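Local coordinates for protein superoxide dismutase (Methanothermobacter thermautotrophicus, PDB 1MA1) that converts superoxide radicals into hydrogen peroxide and molecular oxygen at a mononuclear iron centre, one in each subunit of a homotetramer, at residues A[150-155]-A[167-172]; A[103-108]-A[135-140]. All coordinates share one frame; numbering follows the deposited sequence.

Contact 1: A[150-155]-A[167-172]. With FE (Fe (III) ion), chain G.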
ATOM      1  N   GLU A 150       3.066   6.384   5.244  1.00 12.47           N
ATOM      2  CA  GLU A 150       2.972   6.770   3.848  1.00 12.92           C
ATOM      3  C   GLU A 150       1.606   7.333   3.578  1.00 15.67           C
ATOM      4  O   GLU A 150       0.642   6.941   4.244  1.00 19.98           O
ATOM      5  CB  GLU A 150       3.228   5.578   2.935  1.00 10.11           C
ATOM      6  CG  GLU A 150       4.655   5.093   3.055  1.00 15.47           C
ATOM      7  CD  GLU A 150       5.061   4.139   1.954  1.00 16.53           C
ATOM      8  OE1 GLU A 150       4.173   3.507   1.367  1.00 19.15           O
ATOM      9  OE2 GLU A 150       6.272   4.007   1.687  1.00 21.30           O
ATOM     10  N   LYS A 151       1.515   8.256   2.621  1.00 14.55           N
ATOM     11  CA  LYS A 151       0.323   9.079   2.484  1.00 14.29           C
ATOM     12  C   LYS A 151      -0.178   9.606   3.842  1.00 13.74           C
ATOM     13  O   LYS A 151       0.581  10.230   4.573  1.00 15.37           O
ATOM     14  CB  LYS A 151      -0.766   8.263   1.792  1.00 14.94           C
ATOM     15  CG  LYS A 151      -0.456   8.020   0.344  1.00 12.92           C
ATOM     16  CD  LYS A 151      -1.163   6.804  -0.196  1.00  9.92           C
ATOM     17  CE  LYS A 151      -2.658   6.979  -0.282  1.00  9.52           C
ATOM     18  NZ  LYS A 151      -3.306   5.766  -0.865  1.00  6.49           N
ATOM     19  N   HIS A 152      -1.440   9.378   4.184  1.00 12.19           N
ATOM     20  CA  HIS A 152      -1.886   9.766   5.519  1.00 13.74           C
ATOM     21  C   HIS A 152      -2.377   8.571   6.348  1.00 14.60           C
ATOM     22  O   HIS A 152      -3.007   8.778   7.388  1.00 13.66           O
ATOM     23  CB  HIS A 152      -3.033  10.797   5.485  1.00 15.66           C
ATOM     24  CG  HIS A 152      -2.743  12.049   4.710  1.00 16.85           C
ATOM     25  ND1 HIS A 152      -1.711  12.901   5.030  1.00 17.47           N
ATOM     26  CD2 HIS A 152      -3.392  12.617   3.662  1.00 17.12           C
ATOM     27  CE1 HIS A 152      -1.733  13.942   4.214  1.00 17.37           C
ATOM     28  NE2 HIS A 152      -2.742  13.795   3.378  1.00 18.00           N
ATOM     29  N   ASN A 153      -2.122   7.339   5.894  1.00 13.25           N
ATOM     30  CA  ASN A 153      -2.936   6.211   6.333  1.00 13.62           C
ATOM     31  C   ASN A 153      -2.332   4.852   5.995  1.00 13.13           C
ATOM     32  O   ASN A 153      -3.010   3.831   6.051  1.00  9.65           O
ATOM     33  CB  ASN A 153      -4.340   6.325   5.727  1.00 15.49           C
ATOM     34  CG  ASN A 153      -4.325   6.282   4.208  1.00 16.33           C
ATOM     35  OD1 ASN A 153      -3.412   6.808   3.550  1.00 14.72           O
ATOM     36  ND2 ASN A 153      -5.346   5.671   3.645  1.00 18.28           N
ATOM     37  N   VAL A 154      -1.051   4.842   5.646  1.00 13.70           N
ATOM     38  CA  VAL A 154      -0.374   3.590   5.329  1.00 12.95           C
ATOM     39  C   VAL A 154       0.813   3.299   6.251  1.00 13.85           C
ATOM     40  O   VAL A 154       1.615   4.174   6.552  1.00 15.53           O
ATOM     41  CB  VAL A 154       0.103   3.580   3.837  1.00 14.07           C
ATOM     42  CG1 VAL A 154       0.974   2.322   3.534  1.00  9.76           C
ATOM     43  CG2 VAL A 154      -1.124   3.636   2.923  1.00  9.78           C
ATOM     44  N   ASN A 155       0.910   2.053   6.694  1.00 14.46           N
ATOM     45  CA  ASN A 155       1.851   1.650   7.732  1.00 15.15           C
ATOM     46  C   ASN A 155       1.617   2.411   9.024  1.00 14.55           C
ATOM     47  O   ASN A 155       2.556   2.899   9.650  1.00 15.53           O
ATOM     48  CB  ASN A 155       3.292   1.857   7.263  1.00 15.03           C
ATOM     49  CG  ASN A 155       3.570   1.194   5.932  1.00 16.26           C
ATOM     50  OD1 ASN A 155       3.155   0.051   5.689  1.00 15.27           O
ATOM     51  ND2 ASN A 155       4.286   1.891   5.068  1.00 15.40           N
ATOM     52  N   ASP A 167       5.271  16.487   8.880  1.00 16.72           N
ATOM     53  CA  ASP A 167       4.805  16.287   7.510  1.00 14.61           C
ATOM     54  C   ASP A 167       6.026  16.254   6.599  1.00 14.94           C
ATOM     55  O   ASP A 167       6.929  17.080   6.720  1.00 15.07           O
ATOM     56  CB  ASP A 167       3.826  17.405   7.089  1.00 12.61           C
ATOM     57  CG  ASP A 167       3.139  17.124   5.744  1.00 14.88           C
ATOM     58  OD1 ASP A 167       3.486  16.099   5.133  1.00 16.67           O
ATOM     59  OD2 ASP A 167       2.266  17.919   5.279  1.00 16.04           O
ATOM     60  N   VAL A 168       6.050  15.303   5.678  1.00 14.14           N
ATOM     61  CA  VAL A 168       7.162  15.222   4.765  1.00 13.61           C
ATOM     62  C   VAL A 168       6.674  14.929   3.337  1.00 13.85           C
ATOM     63  O   VAL A 168       7.472  14.632   2.433  1.00 12.37           O
ATOM     64  CB  VAL A 168       8.160  14.151   5.295  1.00 15.62           C
ATOM     65  CG1 VAL A 168       7.844  12.762   4.725  1.00 12.05           C
ATOM     66  CG2 VAL A 168       9.576  14.599   5.029  1.00 18.24           C
ATOM     67  N   TRP A 169       5.357  15.021   3.138  1.00 12.92           N
ATOM     68  CA  TRP A 169       4.802  15.348   1.820  1.00 14.38           C
ATOM     69  C   TRP A 169       5.612  16.474   1.169  1.00 15.53           C
ATOM     70  O   TRP A 169       6.036  17.414   1.838  1.00 16.04           O
ATOM     71  CB  TRP A 169       3.339  15.809   1.924  1.00 13.72           C
ATOM     72  CG  TRP A 169       2.342  14.717   2.169  1.00 14.87           C
ATOM     73  CD1 TRP A 169       2.253  13.910   3.266  1.00 12.12           C
ATOM     74  CD2 TRP A 169       1.278  14.319   1.294  1.00 15.58           C
ATOM     75  NE1 TRP A 169       1.212  13.039   3.132  1.00 14.38           N
ATOM     76  CE2 TRP A 169       0.589  13.266   1.930  1.00 15.60           C
ATOM     77  CE3 TRP A 169       0.837  14.756   0.034  1.00 14.60           C
ATOM     78  CZ2 TRP A 169      -0.523  12.635   1.346  1.00 13.65           C
ATOM     79  CZ3 TRP A 169      -0.268  14.128  -0.543  1.00 12.34           C
ATOM     80  CH2 TRP A 169      -0.930  13.081   0.114  1.00 13.30           C
ATOM     81  N   GLU A 170       5.808  16.388  -0.139  1.00 15.60           N
ATOM     82  CA  GLU A 170       6.584  17.396  -0.826  1.00 18.10           C
ATOM     83  C   GLU A 170       5.932  18.783  -0.708  1.00 19.16           C
ATOM     84  O   GLU A 170       6.641  19.799  -0.610  1.00 17.01           O
ATOM     85  CB  GLU A 170       6.793  16.987  -2.287  1.00 17.18           C
ATOM     86  CG  GLU A 170       7.664  15.720  -2.409  1.00 20.21           C
ATOM     87  CD  GLU A 170       7.853  15.214  -3.844  1.00 22.14           C
ATOM     88  OE1 GLU A 170       6.849  15.040  -4.574  1.00 23.88           O
ATOM     89  OE2 GLU A 170       9.009  14.974  -4.245  1.00 21.96           O
ATOM     90  N   HIS A 171       4.598  18.838  -0.685  1.00 20.55           N
ATOM     91  CA  HIS A 171       3.941  20.136  -0.543  1.00 20.43           C
ATOM     92  C   HIS A 171       4.329  20.872   0.739  1.00 19.69           C
ATOM     93  O   HIS A 171       4.147  22.079   0.844  1.00 21.88           O
ATOM     94  CB  HIS A 171       2.377  20.040  -0.721  1.00 20.29           C
ATOM     95  CG  HIS A 171       1.635  19.230   0.306  1.00 19.42           C
ATOM     96  ND1 HIS A 171       0.522  18.498  -0.030  1.00 20.55           N
ATOM     97  CD2 HIS A 171       1.775  19.094   1.650  1.00 21.70           C
ATOM     98  CE1 HIS A 171       0.004  17.945   1.054  1.00 23.54           C
ATOM     99  NE2 HIS A 171       0.744  18.285   2.097  1.00 27.72           N
ATOM    100  N   ALA A 172       4.883  20.163   1.707  1.00 19.21           N
ATOM    101  CA  ALA A 172       5.172  20.806   2.980  1.00 20.66           C
ATOM    102  C   ALA A 172       6.469  21.634   2.933  1.00 20.79           C
ATOM    103  O   ALA A 172       6.720  22.439   3.823  1.00 21.37           O
ATOM    104  CB  ALA A 172       5.236  19.754   4.107  1.00 19.54           C
TER
HETATM  105 FE    FE G 206       0.718  18.341   4.218  0.50 43.26          FE
HETATM  106  O   HOH W   1       0.235  16.529   3.828  0.50  2.39           O
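The imidazole of His152 overlaps the six-membered ring of Trp169 in an offset stack, the two centroids 4.4 Å apart and the planes only 15° from parallel. CZ2 of Trp169 sits above one face of the histidine toward its rim, and NE2 of His152 comes to 3.2 Å from that carbon. Although the rings are nearly parallel, the two side chains run across each other at about a right angle. The indole nitrogen is used separately: Trp169 NE1 donates to Lys151 O at 3.2 Å with an N-H...O angle of 156°, reaching the carbonyl from above its plane. Bond and stack together fix the turn of the indole. His152 is tied down in its own way, its ND1 being hydrogen-bonded to Trp132, while the ammonium of Lys151 forms a salt bridge with Glu150 of the third subunit. Were Trp169 an alanine, the His152 face would probably lose its stacking partner and Lys151 O the indole donor, with a gap opening beside the iron-bound water.

That water lies over a face of the Trp169 ring and in plane at the edge of the His152 ring, bound to the iron at 1.9 Å. A chi1 of -171°, placing CG of Asp167 opposite the backbone N, sends OD2 to 1.9 Å from the iron; its OD1 accepts from Trp169 N, closing an Asx turn. His171 NE2 coordinates the metal at 2.1 Å, and His33 and His81 complete the protein ligands. The run from Asp167 through Trp169 and Glu170 to His171 is the signature of the iron/manganese superoxide dismutases, here lining the active site with a tryptophan face and a second-shell histidine.

Contact 2: A[103-108]-A[135-140]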
ATOM      1  N   ALA A 103      11.087  13.480  28.260  1.00 28.19           N
ATOM      2  CA  ALA A 103      12.548  13.448  28.278  1.00 29.50           C
ATOM      3  C   ALA A 103      13.065  12.122  28.814  1.00 30.25           C
ATOM      4  O   ALA A 103      13.964  11.519  28.232  1.00 30.41           O
ATOM      5  CB  ALA A 103      13.080  14.597  29.123  1.00 28.56           C
ATOM      6  N   GLU A 104      12.493  11.671  29.929  1.00 31.57           N
ATOM      7  CA  GLU A 104      12.917  10.410  30.533  1.00 32.13           C
ATOM      8  C   GLU A 104      12.654   9.212  29.629  1.00 31.48           C
ATOM      9  O   GLU A 104      13.501   8.332  29.516  1.00 32.80           O
ATOM     10  CB  GLU A 104      12.233  10.197  31.878  1.00 34.38           C
ATOM     11  CG  GLU A 104      12.475  11.318  32.852  1.00 41.15           C
ATOM     12  CD  GLU A 104      11.743  11.135  34.172  1.00 44.90           C
ATOM     13  OE1 GLU A 104      10.486  11.124  34.206  1.00 47.13           O
ATOM     14  OE2 GLU A 104      12.446  11.004  35.190  1.00 49.52           O
ATOM     15  N   TYR A 105      11.490   9.175  28.987  1.00 30.99           N
ATOM     16  CA  TYR A 105      11.179   8.090  28.067  1.00 28.60           C
ATOM     17  C   TYR A 105      12.043   8.101  26.825  1.00 28.79           C
ATOM     18  O   TYR A 105      12.442   7.046  26.350  1.00 30.86           O
ATOM     19  CB  TYR A 105       9.715   8.117  27.662  1.00 26.76           C
ATOM     20  CG  TYR A 105       8.831   7.345  28.602  1.00 24.70           C
ATOM     21  CD1 TYR A 105       8.332   7.923  29.759  1.00 25.71           C
ATOM     22  CD2 TYR A 105       8.511   6.014  28.343  1.00 26.56           C
ATOM     23  CE1 TYR A 105       7.527   7.190  30.643  1.00 25.13           C
ATOM     24  CE2 TYR A 105       7.718   5.278  29.216  1.00 25.60           C
ATOM     25  CZ  TYR A 105       7.228   5.872  30.361  1.00 25.57           C
ATOM     26  OH  TYR A 105       6.428   5.150  31.210  1.00 25.11           O
ATOM     27  N   ILE A 106      12.345   9.279  26.295  1.00 28.35           N
ATOM     28  CA  ILE A 106      13.195   9.343  25.119  1.00 29.30           C
ATOM     29  C   ILE A 106      14.585   8.800  25.442  1.00 32.99           C
ATOM     30  O   ILE A 106      15.201   8.106  24.628  1.00 33.88           O
ATOM     31  CB  ILE A 106      13.311  10.780  24.577  1.00 26.79           C
ATOM     32  CG1 ILE A 106      12.002  11.164  23.879  1.00 26.23           C
ATOM     33  CG2 ILE A 106      14.492  10.889  23.619  1.00 23.40           C
ATOM     34  CD1 ILE A 106      11.953  12.567  23.323  1.00 27.40           C
ATOM     35  N   GLU A 107      15.066   9.096  26.645  1.00 35.35           N
ATOM     36  CA  GLU A 107      16.314   8.520  27.115  1.00 38.08           C
ATOM     37  C   GLU A 107      16.301   7.016  27.194  1.00 36.96           C
ATOM     38  O   GLU A 107      17.210   6.368  26.670  1.00 36.31           O
ATOM     39  CB  GLU A 107      16.674   9.063  28.485  1.00 43.24           C
ATOM     40  CG  GLU A 107      17.617  10.230  28.419  1.00 52.20           C
ATOM     41  CD  GLU A 107      18.363  10.418  29.720  1.00 59.44           C
ATOM     42  OE1 GLU A 107      17.701  10.658  30.762  1.00 63.61           O
ATOM     43  OE2 GLU A 107      19.614  10.318  29.700  1.00 62.43           O
ATOM     44  N   LYS A 108      15.297   6.460  27.871  1.00 35.47           N
ATOM     45  CA  LYS A 108      15.328   5.036  28.175  1.00 34.42           C
ATOM     46  C   LYS A 108      15.032   4.225  26.917  1.00 33.05           C
ATOM     47  O   LYS A 108      15.558   3.128  26.753  1.00 33.79           O
ATOM     48  CB  LYS A 108      14.332   4.675  29.282  1.00 36.22           C
ATOM     49  CG  LYS A 108      12.918   4.354  28.820  1.00 38.02           C
ATOM     50  CD  LYS A 108      12.176   3.527  29.881  1.00 39.04           C
ATOM     51  CE  LYS A 108      10.723   3.267  29.478  1.00 39.55           C
ATOM     52  NZ  LYS A 108      10.606   2.555  28.173  1.00 37.19           N
ATOM     53  N   LEU A 135       5.680  10.187  16.254  1.00 16.07           N
ATOM     54  CA  LEU A 135       6.007   9.540  17.524  1.00 15.90           C
ATOM     55  C   LEU A 135       4.736   9.088  18.220  1.00 16.78           C
ATOM     56  O   LEU A 135       3.736   9.801  18.220  1.00 16.38           O
ATOM     57  CB  LEU A 135       6.757  10.500  18.430  1.00 16.13           C
ATOM     58  CG  LEU A 135       7.211   9.906  19.766  1.00 16.08           C
ATOM     59  CD1 LEU A 135       8.166   8.768  19.477  1.00 16.41           C
ATOM     60  CD2 LEU A 135       7.904  10.975  20.625  1.00 14.30           C
ATOM     61  N   THR A 136       4.779   7.904  18.817  1.00 16.94           N
ATOM     62  CA  THR A 136       3.658   7.375  19.591  1.00 17.58           C
ATOM     63  C   THR A 136       4.166   6.473  20.729  1.00 18.73           C
ATOM     64  O   THR A 136       5.361   6.474  21.041  1.00 20.00           O
ATOM     65  CB  THR A 136       2.699   6.574  18.690  1.00 17.24           C
ATOM     66  OG1 THR A 136       1.577   6.130  19.463  1.00 17.11           O
ATOM     67  CG2 THR A 136       3.406   5.361  18.094  1.00 17.84           C
ATOM     68  N   TYR A 137       3.269   5.721  21.359  1.00 18.93           N
ATOM     69  CA  TYR A 137       3.570   5.084  22.643  1.00 20.59           C
ATOM     70  C   TYR A 137       2.786   3.789  22.793  1.00 22.80           C
ATOM     71  O   TYR A 137       1.566   3.775  22.617  1.00 23.54           O
ATOM     72  CB  TYR A 137       3.228   6.029  23.800  1.00 20.12           C
ATOM     73  CG  TYR A 137       3.294   5.393  25.181  1.00 18.42           C
ATOM     74  CD1 TYR A 137       4.508   5.006  25.730  1.00 16.37           C
ATOM     75  CD2 TYR A 137       2.126   5.134  25.915  1.00 17.52           C
ATOM     76  CE1 TYR A 137       4.565   4.375  26.960  1.00 16.94           C
ATOM     77  CE2 TYR A 137       2.175   4.502  27.146  1.00 15.76           C
ATOM     78  CZ  TYR A 137       3.402   4.120  27.658  1.00 18.81           C
ATOM     79  OH  TYR A 137       3.486   3.427  28.844  1.00 19.39           O
ATOM     80  N   CYS A 138       3.484   2.697  23.103  1.00 25.16           N
ATOM     81  CA  CYS A 138       2.820   1.432  23.446  1.00 26.95           C
ATOM     82  C   CYS A 138       2.727   1.287  24.962  1.00 28.96           C
ATOM     83  O   CYS A 138       3.635   0.796  25.610  1.00 28.12           O
ATOM     84  CB  CYS A 138       3.575   0.242  22.842  1.00 27.14           C
ATOM     85  SG  CYS A 138       2.847  -1.402  23.151  1.00 25.66           S
ATOM     86  N   GLN A 139       1.628   1.791  25.507  1.00 32.84           N
ATOM     87  CA  GLN A 139       0.976   1.275  26.699  1.00 36.72           C
ATOM     88  C   GLN A 139       1.398  -0.138  27.129  1.00 35.77           C
ATOM     89  O   GLN A 139       1.890  -0.343  28.235  1.00 33.77           O
ATOM     90  CB  GLN A 139      -0.535   1.381  26.465  1.00 42.45           C
ATOM     91  CG  GLN A 139      -0.876   1.749  24.976  1.00 50.74           C
ATOM     92  CD  GLN A 139      -2.262   2.416  24.761  1.00 56.84           C
ATOM     93  OE1 GLN A 139      -2.852   2.301  23.672  1.00 57.72           O
ATOM     94  NE2 GLN A 139      -2.765   3.130  25.784  1.00 57.70           N
ATOM     95  N   ARG A 140       1.226  -1.115  26.255  1.00 36.78           N
ATOM     96  CA  ARG A 140       1.502  -2.509  26.624  1.00 37.41           C
ATOM     97  C   ARG A 140       2.960  -2.744  27.078  1.00 35.89           C
ATOM     98  O   ARG A 140       3.197  -3.291  28.152  1.00 36.21           O
ATOM     99  CB  ARG A 140       1.196  -3.429  25.444  1.00 38.18           C
ATOM    100  CG  ARG A 140       0.508  -4.713  25.819  1.00 40.34           C
ATOM    101  CD  ARG A 140      -0.947  -4.444  26.098  1.00 43.06           C
ATOM    102  NE  ARG A 140      -1.699  -5.679  26.274  1.00 44.69           N
ATOM    103  CZ  ARG A 140      -2.988  -5.724  26.608  1.00 44.71           C
ATOM    104  NH1 ARG A 140      -3.672  -4.600  26.793  1.00 40.76           N
ATOM    105  NH2 ARG A 140      -3.589  -6.900  26.766  1.00 44.44           N
TER
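The rings of Tyr105 and Tyr137 meet in an offset edge-to-face pair, Tyr137 directing its edge toward the face of Tyr105. Their planes stand at 88° to one another and their centroids lie 5.9 Å apart. Touching is confined to one rim of each ring, where CE2 of Tyr105 comes within 4.0 Å of CE1 of Tyr137. One face of Tyr137 is covered by its own chain, since the backbone N of Gln139 lies 3.2 Å above the ring plane, offset toward the rim. Tyr105 has a further edge-to-face neighbour in Phe201.

The two phenol groups converge without bonding to each other, the OH of Tyr105 being 4.1 Å from the OH of Tyr137. Each is instead hydrogen-bonded to Asp142 OD1, so a single carboxylate oxygen joins both hydroxyls and would limit how far either ring can swing. Tyr137 is brought to this point by its chi1 of 171°, which turns CG away from the backbone N and carries the ring off the strand toward helix 100-110.

This is helix-on-sheet packing in the C-terminal alpha/beta domain of the iron/manganese superoxide dismutases: helix 100-110 lies against the three-stranded antiparallel sheet, whose middle strand is 131-138. Asp142 belongs to the connection between strands 131-138 and 143-150, and its backbone O is hydrogen-bonded to Lys108 NZ, a second polar tie from the helix to the same turn. Further down the interface the residues are apolar. CD1 of Ile106 stays 5.1 Å from CD2 of Leu135, and the side chains of both rest on Phe116 of helix 113-125, while Tyr105 and Ile106 also touch Leu144. Past the end of the strand, Gln139 OE1 is hydrogen-bonded to Arg161 NH2 of the second subunit.

Overall arrangement
Both contacts fall within the C-terminal domain and follow one another along the chain, contact 2 closing before contact 1 opens. Their centres are 23 Å apart and their nearest atoms about 9 Å, so they do not touch. The antiparallel sheet connects them: contact 2 engages its middle strand, 131-138, whereas contact 1 joins the loops that leave the two flanking strands, 143-150 and 164-167. The centre of contact 1, which includes the iron site, is about 8 Å from the centre of the chain; that of contact 2, where helix 100-110 packs on the sheet, is about 18 Å from the same point. Each also reaches the second subunit, placing both metal surroundings and peripheral packing near assembly interfaces.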